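Local atomic coordinates of Blr3880 protein (Bradyrhizobium japonicum, PDB entry 2OOD), a protein that probably catalyses the zinc-dependent hydrolytic deamination of guanine to xanthine and ammonia in purine breakdown. Residues G166-A171 and D177-F182; H249-D254 and Y259-L264; A145-F150 and S186-A191; V453-T456 and K461-Y464. All blocks are in the same frame, centred on the assembly; numbering follows the deposited sequence.

Interaction 1 (G166-A171 and D177-F182)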
loop_
_atom_site.group_PDB
_atom_site.type_symbol
_atom_site.label_atom_id
_atom_site.label_comp_id
_atom_site.label_asym_id
_atom_site.label_seq_id
_atom_site.Cartn_x
_atom_site.Cartn_y
_atom_site.Cartn_z
ATOM N N GLY A 166 9.729 -24.669 -14.945
ATOM C CA GLY A 166 10.913 -25.471 -14.673
ATOM C C GLY A 166 11.908 -24.849 -13.707
ATOM O O GLY A 166 12.198 -23.656 -13.785
ATOM N N ILE A 167 12.428 -25.656 -12.789
ATOM C CA ILE A 167 13.403 -25.197 -11.807
ATOM C C ILE A 167 14.446 -26.308 -11.720
ATOM O O ILE A 167 14.134 -27.466 -11.426
ATOM C CB ILE A 167 12.741 -24.929 -10.426
ATOM C CG1 ILE A 167 13.794 -24.496 -9.406
ATOM C CG2 ILE A 167 12.005 -26.153 -9.946
ATOM C CD1 ILE A 167 14.255 -23.077 -9.585
ATOM N N ASP A 168 15.694 -25.930 -11.975
ATOM C CA ASP A 168 16.828 -26.857 -12.036
ATOM C C ASP A 168 17.784 -26.897 -10.834
ATOM O O ASP A 168 18.049 -27.963 -10.281
ATOM C CB ASP A 168 17.625 -26.519 -13.302
ATOM C CG ASP A 168 18.167 -27.735 -13.976
ATOM O OD1 ASP A 168 18.641 -27.628 -15.134
ATOM O OD2 ASP A 168 18.115 -28.801 -13.336
ATOM N N ARG A 169 18.315 -25.732 -10.462
ATOM C CA ARG A 169 19.262 -25.599 -9.354
ATOM C C ARG A 169 18.677 -24.763 -8.222
ATOM O O ARG A 169 17.572 -24.223 -8.326
ATOM C CB ARG A 169 20.528 -24.872 -9.817
ATOM C CG ARG A 169 21.039 -25.212 -11.197
ATOM C CD ARG A 169 22.015 -24.131 -11.654
ATOM N NE ARG A 169 22.958 -24.622 -12.662
ATOM C CZ ARG A 169 23.878 -23.878 -13.288
ATOM N NH1 ARG A 169 24.004 -22.574 -13.026
ATOM N NH2 ARG A 169 24.685 -24.445 -14.181
ATOM N N ASN A 170 19.451 -24.647 -7.150
ATOM C CA ASN A 170 19.090 -23.840 -5.994
ATOM C C ASN A 170 17.680 -23.987 -5.418
ATOM O O ASN A 170 17.061 -22.994 -5.022
ATOM C CB ASN A 170 19.359 -22.364 -6.316
ATOM C CG ASN A 170 20.841 -22.071 -6.525
ATOM O OD1 ASN A 170 21.671 -22.430 -5.687
ATOM N ND2 ASN A 170 21.179 -21.412 -7.635
ATOM N N ALA A 171 17.180 -25.217 -5.354
ATOM C CA ALA A 171 15.856 -25.482 -4.789
ATOM C C ALA A 171 15.842 -26.907 -4.249
ATOM O O ALA A 171 16.642 -27.736 -4.671
ATOM C CB ALA A 171 14.784 -25.312 -5.851
ATOM N N ASP A 177 13.129 -30.528 -10.956
ATOM C CA ASP A 177 12.914 -31.639 -11.862
ATOM C C ASP A 177 13.788 -31.525 -13.095
ATOM O O ASP A 177 14.012 -30.446 -13.635
ATOM C CB ASP A 177 11.434 -31.747 -12.262
ATOM C CG ASP A 177 11.098 -33.082 -12.962
ATOM O OD1 ASP A 177 11.933 -34.025 -12.915
ATOM O OD2 ASP A 177 9.990 -33.190 -13.548
ATOM N N THR A 178 14.285 -32.676 -13.518
ATOM C CA THR A 178 15.147 -32.836 -14.677
ATOM C C THR A 178 14.794 -32.042 -15.929
ATOM O O THR A 178 13.624 -31.885 -16.273
ATOM C CB THR A 178 15.186 -34.319 -15.054
ATOM O OG1 THR A 178 16.183 -34.974 -14.263
ATOM C CG2 THR A 178 15.463 -34.503 -16.526
ATOM N N PRO A 179 15.817 -31.545 -16.640
ATOM C CA PRO A 179 15.594 -30.777 -17.870
ATOM C C PRO A 179 14.834 -31.643 -18.882
ATOM O O PRO A 179 13.992 -31.148 -19.636
ATOM C CB PRO A 179 17.013 -30.464 -18.343
ATOM C CG PRO A 179 17.796 -30.397 -17.048
ATOM C CD PRO A 179 17.250 -31.589 -16.296
ATOM N N GLU A 180 15.144 -32.940 -18.890
ATOM C CA GLU A 180 14.495 -33.889 -19.793
ATOM C C GLU A 180 12.990 -33.929 -19.527
ATOM O O GLU A 180 12.185 -33.671 -20.433
ATOM C CB GLU A 180 15.096 -35.291 -19.621
ATOM C CG GLU A 180 16.538 -35.439 -20.144
ATOM C CD GLU A 180 17.542 -34.485 -19.460
ATOM O OE1 GLU A 180 17.737 -34.588 -18.219
ATOM O OE2 GLU A 180 18.140 -33.632 -20.172
ATOM N N ASN A 181 12.615 -34.247 -18.287
ATOM C CA ASN A 181 11.203 -34.297 -17.911
ATOM C C ASN A 181 10.515 -32.961 -18.192
ATOM O O ASN A 181 9.362 -32.915 -18.630
ATOM C CB ASN A 181 11.050 -34.649 -16.428
ATOM C CG ASN A 181 11.500 -36.066 -16.118
ATOM O OD1 ASN A 181 11.216 -37.002 -16.871
ATOM N ND2 ASN A 181 12.194 -36.235 -15.000
ATOM N N PHE A 182 11.221 -31.869 -17.934
ATOM C CA PHE A 182 10.661 -30.556 -18.187
ATOM C C PHE A 182 10.298 -30.423 -19.669
ATOM O O PHE A 182 9.199 -29.974 -20.016
ATOM C CB PHE A 182 11.663 -29.461 -17.812
ATOM C CG PHE A 182 11.212 -28.085 -18.196
ATOM C CD1 PHE A 182 10.245 -27.425 -17.451
ATOM C CD2 PHE A 182 11.713 -27.472 -19.340
ATOM C CE1 PHE A 182 9.780 -26.171 -17.845
ATOM C CE2 PHE A 182 11.251 -26.218 -19.742
ATOM C CZ PHE A 182 10.284 -25.570 -18.993
HETATM O O HOH W 1 11.834 -28.398 -13.832
#
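Ile167 and Asp177 join the two segments through their backbones: Asp177 N donates to Ile167 O over 3.3 Å, with an N-H...O angle of 160° and the donor almost in line with the carbonyl bond. A water continues the pairing, taking the N-H of Ile167 at 3.0 Å from Ile167 N and giving a proton to the carbonyl of Asp177. One turn into the helix, Phe182 carries its ring to the end of strand 160-166. With its CG anti to the backbone N (chi1 173°), the ring lies obliquely against Gly166, CE1 being 3.3 Å from Gly166 N, in the place a side chain at that glycine would need. Leu215 and Leu222 of helix 213-225 also touch this ring, and replacing it by an alanine is likely to open a gap between Gly166 and those leucines. Nearer the surface, the side chains of Asp168 and Pro179 cross at about a right angle, with Asp168 OD1 3.5 Å from Pro179 CG; the same oxygen is hydrogen-bonded to Ser212 OG. Asn181 ND2 reaches back to the syn side of Asp177 OD1 at 3.0 Å, tying the helix start to the residue that pairs with Ile167. This is a strand-to-helix loop of an amidohydrolase TIM barrel, at the active-site end: the Ile167 side chain touches the pocket residue Phe207 and lies about 7 Å from the bound guanine.

Interaction 2 (H249-D254 and Y259-L264)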
loop_
_atom_site.group_PDB
_atom_site.type_symbol
_atom_site.label_atom_id
_atom_site.label_comp_id
_atom_site.label_asym_id
_atom_site.label_seq_id
_atom_site.Cartn_x
_atom_site.Cartn_y
_atom_site.Cartn_z
ATOM N N HIS A 249 26.245 -18.611 -14.024
ATOM C CA HIS A 249 26.416 -18.461 -15.469
ATOM C C HIS A 249 27.611 -17.545 -15.708
ATOM O O HIS A 249 27.464 -16.373 -16.113
ATOM C CB HIS A 249 25.149 -17.869 -16.096
ATOM C CG HIS A 249 23.965 -18.779 -16.015
ATOM N ND1 HIS A 249 23.859 -19.929 -16.769
ATOM C CD2 HIS A 249 22.861 -18.739 -15.231
ATOM C CE1 HIS A 249 22.741 -20.558 -16.453
ATOM N NE2 HIS A 249 22.117 -19.857 -15.521
ATOM N N PRO A 250 28.819 -18.082 -15.469
ATOM C CA PRO A 250 30.116 -17.412 -15.609
ATOM C C PRO A 250 30.431 -16.905 -17.005
ATOM O O PRO A 250 31.234 -15.987 -17.176
ATOM C CB PRO A 250 31.105 -18.479 -15.143
ATOM C CG PRO A 250 30.455 -19.737 -15.600
ATOM C CD PRO A 250 29.004 -19.522 -15.209
ATOM N N ASP A 251 29.780 -17.482 -18.001
ATOM C CA ASP A 251 30.037 -17.096 -19.382
ATOM C C ASP A 251 29.108 -16.019 -19.932
ATOM O O ASP A 251 29.023 -15.853 -21.155
ATOM C CB ASP A 251 29.948 -18.333 -20.272
ATOM C CG ASP A 251 28.618 -19.057 -20.119
ATOM O OD1 ASP A 251 28.271 -19.434 -18.962
ATOM O OD2 ASP A 251 27.925 -19.240 -21.153
ATOM N N CYS A 252 28.415 -15.297 -19.049
ATOM C CA CYS A 252 27.493 -14.243 -19.484
ATOM C C CYS A 252 27.769 -12.907 -18.781
ATOM O O CYS A 252 28.095 -12.869 -17.591
ATOM C CB CYS A 252 26.034 -14.690 -19.266
ATOM S SG CYS A 252 25.423 -15.970 -20.457
ATOM N N GLN A 253 27.622 -11.814 -19.527
ATOM C CA GLN A 253 27.897 -10.464 -19.023
ATOM C C GLN A 253 26.833 -9.858 -18.107
ATOM O O GLN A 253 27.160 -9.286 -17.065
ATOM C CB GLN A 253 28.153 -9.535 -20.216
ATOM C CG GLN A 253 28.882 -10.251 -21.346
ATOM C CD GLN A 253 30.067 -11.048 -20.812
ATOM O OE1 GLN A 253 31.027 -10.465 -20.282
ATOM N NE2 GLN A 253 30.003 -12.384 -20.927
ATOM N N ASP A 254 25.567 -9.959 -18.506
ATOM C CA ASP A 254 24.472 -9.427 -17.700
ATOM C C ASP A 254 23.310 -10.417 -17.612
ATOM O O ASP A 254 23.234 -11.376 -18.384
ATOM C CB ASP A 254 23.996 -8.074 -18.259
ATOM C CG ASP A 254 23.836 -8.080 -19.771
ATOM O OD1 ASP A 254 23.426 -9.124 -20.321
ATOM O OD2 ASP A 254 24.104 -7.038 -20.408
ATOM N N TYR A 259 19.613 -15.098 -20.958
ATOM C CA TYR A 259 18.466 -15.501 -21.765
ATOM C C TYR A 259 18.686 -15.321 -23.258
ATOM O O TYR A 259 18.091 -16.043 -24.052
ATOM C CB TYR A 259 17.209 -14.732 -21.351
ATOM C CG TYR A 259 16.796 -14.979 -19.923
ATOM C CD1 TYR A 259 16.581 -16.266 -19.455
ATOM C CD2 TYR A 259 16.648 -13.930 -19.032
ATOM C CE1 TYR A 259 16.237 -16.499 -18.132
ATOM C CE2 TYR A 259 16.303 -14.151 -17.710
ATOM C CZ TYR A 259 16.102 -15.437 -17.265
ATOM O OH TYR A 259 15.785 -15.660 -15.940
ATOM N N GLU A 260 19.513 -14.351 -23.647
ATOM C CA GLU A 260 19.784 -14.126 -25.065
ATOM C C GLU A 260 20.661 -15.254 -25.606
ATOM O O GLU A 260 20.566 -15.630 -26.775
ATOM C CB GLU A 260 20.492 -12.790 -25.273
ATOM C CG GLU A 260 19.630 -11.575 -25.032
ATOM C CD GLU A 260 20.451 -10.303 -24.937
ATOM O OE1 GLU A 260 21.333 -10.229 -24.046
ATOM O OE2 GLU A 260 20.215 -9.379 -25.747
ATOM N N LYS A 261 21.517 -15.789 -24.745
ATOM C CA LYS A 261 22.403 -16.877 -25.128
ATOM C C LYS A 261 21.574 -18.037 -25.656
ATOM O O LYS A 261 22.073 -18.878 -26.398
ATOM C CB LYS A 261 23.233 -17.339 -23.918
ATOM C CG LYS A 261 24.063 -18.607 -24.150
ATOM C CD LYS A 261 24.735 -19.101 -22.862
ATOM C CE LYS A 261 25.506 -20.402 -23.096
ATOM N NZ LYS A 261 25.957 -21.098 -21.839
ATOM N N PHE A 262 20.299 -18.075 -25.285
ATOM C CA PHE A 262 19.425 -19.155 -25.717
ATOM C C PHE A 262 18.234 -18.709 -26.560
ATOM O O PHE A 262 17.229 -19.412 -26.634
ATOM C CB PHE A 262 18.933 -19.922 -24.496
ATOM C CG PHE A 262 20.038 -20.552 -23.695
ATOM C CD1 PHE A 262 20.523 -21.816 -24.025
ATOM C CD2 PHE A 262 20.595 -19.886 -22.604
ATOM C CE1 PHE A 262 21.551 -22.411 -23.276
ATOM C CE2 PHE A 262 21.623 -20.471 -21.851
ATOM C CZ PHE A 262 22.098 -21.736 -22.188
ATOM N N ASP A 263 18.353 -17.550 -27.200
ATOM C CA ASP A 263 17.292 -17.004 -28.058
ATOM C C ASP A 263 15.913 -16.883 -27.415
ATOM O O ASP A 263 14.898 -16.962 -28.111
ATOM C CB ASP A 263 17.143 -17.839 -29.331
ATOM C CG ASP A 263 18.442 -17.982 -30.087
ATOM O OD1 ASP A 263 19.052 -16.941 -30.422
ATOM O OD2 ASP A 263 18.846 -19.138 -30.345
ATOM N N LEU A 264 15.868 -16.689 -26.102
ATOM C CA LEU A 264 14.595 -16.552 -25.418
ATOM C C LEU A 264 14.065 -15.116 -25.497
ATOM O O LEU A 264 12.853 -14.895 -25.456
ATOM C CB LEU A 264 14.742 -16.968 -23.956
ATOM C CG LEU A 264 15.177 -18.413 -23.724
ATOM C CD1 LEU A 264 15.268 -18.690 -22.229
ATOM C CD2 LEU A 264 14.182 -19.354 -24.381
HETATM O O HOH W 2 25.387 -19.862 -19.592
#
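Lys261 and Asp251 approach with their side chains at about a right angle, the extended lysine arriving across the short carboxylate arm. CG of Lys261 stands anti to the backbone N (chi1 172°) and the chain stays straight beyond it, which delivers the ammonium group to Asp251 OD2 in a salt bridge of 2.8 Å between Lys261 NZ and that oxygen. The approach is on the syn side of OD2, 17° out of the carboxylate plane. A water doubles the link: it accepts from Lys261 NZ at 2.6 Å, donates to Asp251 OD1 at 3.0 Å, and is also hydrogen-bonded to His249 ND1. Farther back along the lysine, CD passes Cys252 SG at 4.0 Å, while Lys261 CG sits 3.8 Å above one face of the Phe262 ring, toward its rim. That ring also packs on helix 213-225. On another flank, Asp254 OD1 and Glu260 OE1 lie 4.4 Å apart; both form salt bridges with Arg284, which probably offsets their mutual repulsion, and OE2 of Glu260 pairs with Lys288. The contact thus bridges the two ends of the short helix 255-260 at the surface of the barrel domain. Asp254 is its N-cap, with OD1 making a weak bond to Gly257 N, and a Schellman motif closes the other end, where Leu264 N returns to Tyr259 O and Asp263, with positive phi, is the C-prime residue.

Interaction 3 (A145-F150 and S186-A191)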
loop_
_atom_site.group_PDB
_atom_site.type_symbol
_atom_site.label_atom_id
_atom_site.label_comp_id
_atom_site.label_asym_id
_atom_site.label_seq_id
_atom_site.Cartn_x
_atom_site.Cartn_y
_atom_site.Cartn_z
ATOM N N ALA A 145 -0.443 -28.841 -11.280
ATOM C CA ALA A 145 -0.887 -27.471 -11.066
ATOM C C ALA A 145 -1.206 -26.767 -12.384
ATOM O O ALA A 145 -2.190 -26.035 -12.479
ATOM C CB ALA A 145 0.173 -26.701 -10.305
ATOM N N THR A 146 -0.383 -26.983 -13.404
ATOM C CA THR A 146 -0.626 -26.355 -14.698
ATOM C C THR A 146 -1.887 -26.889 -15.377
ATOM O O THR A 146 -2.653 -26.123 -15.970
ATOM C CB THR A 146 0.564 -26.558 -15.662
ATOM O OG1 THR A 146 1.710 -25.867 -15.154
ATOM C CG2 THR A 146 0.230 -26.015 -17.049
ATOM N N GLU A 147 -2.100 -28.199 -15.298
ATOM C CA GLU A 147 -3.273 -28.808 -15.918
ATOM C C GLU A 147 -4.543 -28.284 -15.260
ATOM O O GLU A 147 -5.469 -27.851 -15.946
ATOM C CB GLU A 147 -3.221 -30.332 -15.798
ATOM C CG GLU A 147 -2.010 -30.968 -16.452
ATOM C CD GLU A 147 -1.840 -32.429 -16.067
ATOM O OE1 GLU A 147 -2.408 -32.825 -15.028
ATOM O OE2 GLU A 147 -1.132 -33.173 -16.787
ATOM N N GLU A 148 -4.583 -28.313 -13.930
ATOM C CA GLU A 148 -5.756 -27.835 -13.208
ATOM C C GLU A 148 -6.058 -26.364 -13.481
ATOM O O GLU A 148 -7.221 -25.967 -13.486
ATOM C CB GLU A 148 -5.586 -28.051 -11.703
ATOM C CG GLU A 148 -5.633 -29.508 -11.269
ATOM C CD GLU A 148 -6.883 -30.226 -11.757
ATOM O OE1 GLU A 148 -7.987 -29.658 -11.625
ATOM O OE2 GLU A 148 -6.763 -31.362 -12.264
ATOM N N LEU A 149 -5.020 -25.560 -13.711
ATOM C CA LEU A 149 -5.204 -24.134 -13.977
ATOM C C LEU A 149 -5.823 -23.880 -15.345
ATOM O O LEU A 149 -6.765 -23.103 -15.476
ATOM C CB LEU A 149 -3.873 -23.379 -13.876
ATOM C CG LEU A 149 -3.949 -21.922 -14.353
ATOM C CD1 LEU A 149 -4.831 -21.114 -13.426
ATOM C CD2 LEU A 149 -2.565 -21.325 -14.415
ATOM N N PHE A 150 -5.286 -24.526 -16.369
ATOM C CA PHE A 150 -5.817 -24.346 -17.710
ATOM C C PHE A 150 -7.266 -24.807 -17.807
ATOM O O PHE A 150 -8.092 -24.164 -18.450
ATOM C CB PHE A 150 -4.981 -25.129 -18.721
ATOM C CG PHE A 150 -3.758 -24.401 -19.194
ATOM C CD1 PHE A 150 -3.868 -23.145 -19.786
ATOM C CD2 PHE A 150 -2.499 -24.989 -19.092
ATOM C CE1 PHE A 150 -2.742 -22.483 -20.277
ATOM C CE2 PHE A 150 -1.366 -24.336 -19.580
ATOM C CZ PHE A 150 -1.489 -23.080 -20.174
ATOM N N SER A 186 6.506 -30.141 -20.782
ATOM C CA SER A 186 6.154 -28.880 -21.440
ATOM C C SER A 186 5.622 -29.149 -22.839
ATOM O O SER A 186 4.686 -28.490 -23.301
ATOM C CB SER A 186 7.372 -27.956 -21.541
ATOM O OG SER A 186 7.779 -27.512 -20.260
ATOM N N LYS A 187 6.233 -30.127 -23.503
ATOM C CA LYS A 187 5.862 -30.503 -24.861
ATOM C C LYS A 187 4.435 -31.052 -24.863
ATOM O O LYS A 187 3.632 -30.752 -25.757
ATOM C CB LYS A 187 6.846 -31.558 -25.382
ATOM C CG LYS A 187 6.905 -31.668 -26.894
ATOM C CD LYS A 187 7.584 -30.449 -27.519
ATOM C CE LYS A 187 7.451 -30.451 -29.054
ATOM N NZ LYS A 187 8.002 -31.684 -29.700
ATOM N N ARG A 188 4.124 -31.851 -23.850
ATOM C CA ARG A 188 2.798 -32.435 -23.727
ATOM C C ARG A 188 1.765 -31.351 -23.457
ATOM O O ARG A 188 0.720 -31.297 -24.111
ATOM C CB ARG A 188 2.776 -33.457 -22.584
ATOM C CG ARG A 188 1.404 -34.047 -22.304
ATOM C CD ARG A 188 1.502 -35.239 -21.370
ATOM N NE ARG A 188 1.829 -34.849 -20.001
ATOM C CZ ARG A 188 1.036 -34.116 -19.220
ATOM N NH1 ARG A 188 -0.139 -33.683 -19.672
ATOM N NH2 ARG A 188 1.411 -33.824 -17.978
ATOM N N LEU A 189 2.074 -30.483 -22.494
ATOM C CA LEU A 189 1.170 -29.411 -22.105
ATOM C C LEU A 189 0.901 -28.430 -23.236
ATOM O O LEU A 189 -0.210 -27.908 -23.355
ATOM C CB LEU A 189 1.724 -28.684 -20.880
ATOM C CG LEU A 189 1.914 -29.586 -19.658
ATOM C CD1 LEU A 189 2.582 -28.804 -18.548
ATOM C CD2 LEU A 189 0.575 -30.136 -19.200
ATOM N N ILE A 190 1.907 -28.176 -24.067
ATOM C CA ILE A 190 1.728 -27.265 -25.194
ATOM C C ILE A 190 0.737 -27.904 -26.158
ATOM O O ILE A 190 -0.090 -27.224 -26.769
ATOM C CB ILE A 190 3.060 -27.006 -25.943
ATOM C CG1 ILE A 190 4.011 -26.208 -25.041
ATOM C CG2 ILE A 190 2.793 -26.260 -27.242
ATOM C CD1 ILE A 190 5.429 -26.098 -25.561
ATOM N N ALA A 191 0.823 -29.226 -26.272
ATOM C CA ALA A 191 -0.057 -29.991 -27.143
ATOM C C ALA A 191 -1.498 -29.844 -26.681
ATOM O O ALA A 191 -2.356 -29.362 -27.423
ATOM C CB ALA A 191 0.347 -31.457 -27.122
#
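Glu147 and Arg188 form the ionic part of this contact between two nearly parallel helices. A single oxygen, Glu147 OE2, receives both terminal nitrogens of the guanidinium: the salt bridge is made of two hydrogen bonds, from Arg188 NH2 at 2.9 Å and, weakly, from Arg188 NH1 at 3.1 Å. The oxygen sits at the edge of the guanidinium and near its plane, but the carboxylate plane is turned 68° from it, so this is a fork closing on one oxygen, unlike a two-oxygen, side-by-side pair. A bend in the arginine chain at chi3 (72°) turns its end toward the extended glutamate, and the two side chains cross at about a right angle. The other carboxylate oxygen, OE1, is in a salt bridge with Arg113, which leaves Glu147 between two arginines.

Beneath the ion pair the contact is apolar, and Leu189 supplies both points of touch. Its CD1 rests on the methyl of Thr146, 3.9 Å from Thr146 CG2, while CD2 lies 3.9 Å from Glu147 CG, against the aliphatic part of the same glutamate. The hydroxyl of Thr146 is engaged elsewhere, with Thr139 OG1. Leu189 also reaches Leu164 and Tyr201 on the barrel strands.

The axes of 145-150 and 186-191 run 9° apart in direction and are 11.3 Å from each other at closest approach, a wide spacing spanned by side chains. The leucine and threonine methyl groups meet on the buried side, where Leu189 also touches the barrel strands, whereas the partly exposed Glu147 and Arg188 are joined by charge; Glu147 contributes to both layers, and its two arginine partners probably favour the ionised carboxylate.

Interaction 4 (V453-T456 and K461-Y464)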
loop_
_atom_site.group_PDB
_atom_site.type_symbol
_atom_site.label_atom_id
_atom_site.label_comp_id
_atom_site.label_asym_id
_atom_site.label_seq_id
_atom_site.Cartn_x
_atom_site.Cartn_y
_atom_site.Cartn_z
ATOM N N VAL A 453 -14.278 -2.701 -7.089
ATOM C CA VAL A 453 -14.633 -3.641 -8.138
ATOM C C VAL A 453 -16.023 -4.170 -7.807
ATOM O O VAL A 453 -16.188 -4.984 -6.898
ATOM C CB VAL A 453 -13.632 -4.804 -8.197
ATOM C CG1 VAL A 453 -14.036 -5.802 -9.273
ATOM C CG2 VAL A 453 -12.255 -4.261 -8.470
ATOM N N ASP A 454 -17.021 -3.692 -8.543
ATOM C CA ASP A 454 -18.398 -4.099 -8.300
ATOM C C ASP A 454 -18.847 -5.285 -9.156
ATOM O O ASP A 454 -19.585 -6.150 -8.687
ATOM C CB ASP A 454 -19.334 -2.912 -8.517
ATOM C CG ASP A 454 -20.690 -3.119 -7.875
ATOM O OD1 ASP A 454 -20.735 -3.371 -6.649
ATOM O OD2 ASP A 454 -21.707 -3.030 -8.595
ATOM N N GLU A 455 -18.403 -5.334 -10.404
ATOM C CA GLU A 455 -18.774 -6.432 -11.280
ATOM C C GLU A 455 -17.617 -6.770 -12.204
ATOM O O GLU A 455 -16.944 -5.876 -12.708
ATOM C CB GLU A 455 -19.997 -6.058 -12.121
ATOM C CG GLU A 455 -21.264 -5.779 -11.324
ATOM C CD GLU A 455 -22.455 -5.448 -12.214
ATOM O OE1 GLU A 455 -22.426 -5.828 -13.406
ATOM O OE2 GLU A 455 -23.422 -4.825 -11.716
ATOM N N THR A 456 -17.382 -8.060 -12.415
ATOM C CA THR A 456 -16.319 -8.506 -13.307
ATOM C C THR A 456 -16.967 -9.406 -14.358
ATOM O O THR A 456 -17.610 -10.391 -14.017
ATOM C CB THR A 456 -15.234 -9.315 -12.559
ATOM O OG1 THR A 456 -14.687 -8.524 -11.501
ATOM C CG2 THR A 456 -14.120 -9.698 -13.508
ATOM N N LYS A 461 -20.249 -12.398 -20.120
ATOM C CA LYS A 461 -20.910 -13.145 -19.057
ATOM C C LYS A 461 -20.469 -12.579 -17.702
ATOM O O LYS A 461 -19.275 -12.465 -17.439
ATOM C CB LYS A 461 -20.504 -14.617 -19.165
ATOM C CG LYS A 461 -21.642 -15.619 -19.048
ATOM C CD LYS A 461 -21.778 -16.474 -20.312
ATOM C CE LYS A 461 -22.285 -15.645 -21.492
ATOM N NZ LYS A 461 -22.359 -16.451 -22.751
ATOM N N ARG A 462 -21.414 -12.217 -16.841
ATOM C CA ARG A 462 -21.037 -11.685 -15.536
ATOM C C ARG A 462 -20.630 -12.784 -14.563
ATOM O O ARG A 462 -21.484 -13.457 -13.994
ATOM C CB ARG A 462 -22.174 -10.884 -14.910
ATOM C CG ARG A 462 -21.758 -10.234 -13.600
ATOM C CD ARG A 462 -22.849 -9.356 -13.012
ATOM N NE ARG A 462 -23.915 -10.135 -12.388
ATOM C CZ ARG A 462 -25.080 -9.627 -11.997
ATOM N NH1 ARG A 462 -25.338 -8.333 -12.168
ATOM N NH2 ARG A 462 -25.987 -10.410 -11.426
ATOM N N LEU A 463 -19.325 -12.956 -14.361
ATOM C CA LEU A 463 -18.821 -13.983 -13.449
ATOM C C LEU A 463 -18.783 -13.563 -11.985
ATOM O O LEU A 463 -18.866 -14.409 -11.100
ATOM C CB LEU A 463 -17.421 -14.440 -13.874
ATOM C CG LEU A 463 -17.362 -15.501 -14.978
ATOM C CD1 LEU A 463 -18.175 -15.042 -16.166
ATOM C CD2 LEU A 463 -15.921 -15.756 -15.380
ATOM N N TYR A 464 -18.677 -12.268 -11.719
ATOM C CA TYR A 464 -18.611 -11.801 -10.340
ATOM C C TYR A 464 -19.489 -10.587 -10.099
ATOM O O TYR A 464 -19.739 -9.811 -11.011
ATOM C CB TYR A 464 -17.165 -11.456 -9.989
ATOM C CG TYR A 464 -16.993 -10.751 -8.666
ATOM C CD1 TYR A 464 -17.166 -11.422 -7.473
ATOM C CD2 TYR A 464 -16.651 -9.412 -8.614
ATOM C CE1 TYR A 464 -16.998 -10.778 -6.254
ATOM C CE2 TYR A 464 -16.482 -8.758 -7.399
ATOM C CZ TYR A 464 -16.655 -9.447 -6.223
ATOM O OH TYR A 464 -16.470 -8.808 -5.014
HETATM O O HOH W 3 -14.637 -6.489 -5.363
HETATM O O HOH W 4 -25.305 -6.681 -14.278
#
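Thr456 and Tyr464 form an antiparallel, hydrogen-bonded pair in the C-terminal beta hairpin, whose first strand also runs beside strand 406-409. Tyr464 N donates to Thr456 O at 3.2 Å, in the carbonyl plane, whereas the return bond from Thr456 N to Tyr464 O, 3.3 Å, comes from well above the plane of its acceptor, 51° out of it. Thr456 O also takes a weak bond from Leu463 N, because Leu463 and Tyr464 both face Thr456 in a classic beta bulge. Both paired side chains lie on one face of the sheet, Thr456 OG1 being 3.6 Å from Tyr464 CD2 while its hydroxyl bonds to Leu128 O. With CG anti to the backbone N (chi1 171°), the tyrosine ring reaches back along the neighbouring strand, meeting Val453 O edge-on and in plane; a water links that carbonyl to the phenol, 3.0 Å from Tyr464 OH. Glu455 and Arg462 approach obliquely, their flat groups 84° apart, with Glu455 OE2 4.0 Å from Arg462 NH1, beyond salt-bridge range. Another water donates to Glu455 OE1 and accepts a weak bond from Arg462 NH1, while the carboxylate also holds Lys465 and Trp457 NE1. A leucine in place of Glu455 would probably leave the Trp457 N-H without its acceptor and Lys465 with one carboxylate fewer. The pairing thus rests on backbone bonds and a tyrosine laid along the strand, while Glu455 packs against Arg462 CD, their charges joined by water and probably longer-range attraction.

How the interactions relate
Following the chain from the N terminus, interaction 3 opens first, on helix 143-156. Strand 160-166 then leads into interaction 1, which closes a short loop into the start of helix 179-193; farther along that same helix interaction 3 is completed, so the smaller closure falls within the larger. Interactions 2 and 4 follow in series, each a local closure, and none of the four cross. Interaction 2 spans helix 255-260, and although its centre lies about 18 Å from that of interaction 1, the two touch where Arg169 packs on His249. Interaction 4, the C-terminal hairpin, stands apart, about 12 Å from interaction 3 at the nearest atoms and across the chain's centre from interaction 2.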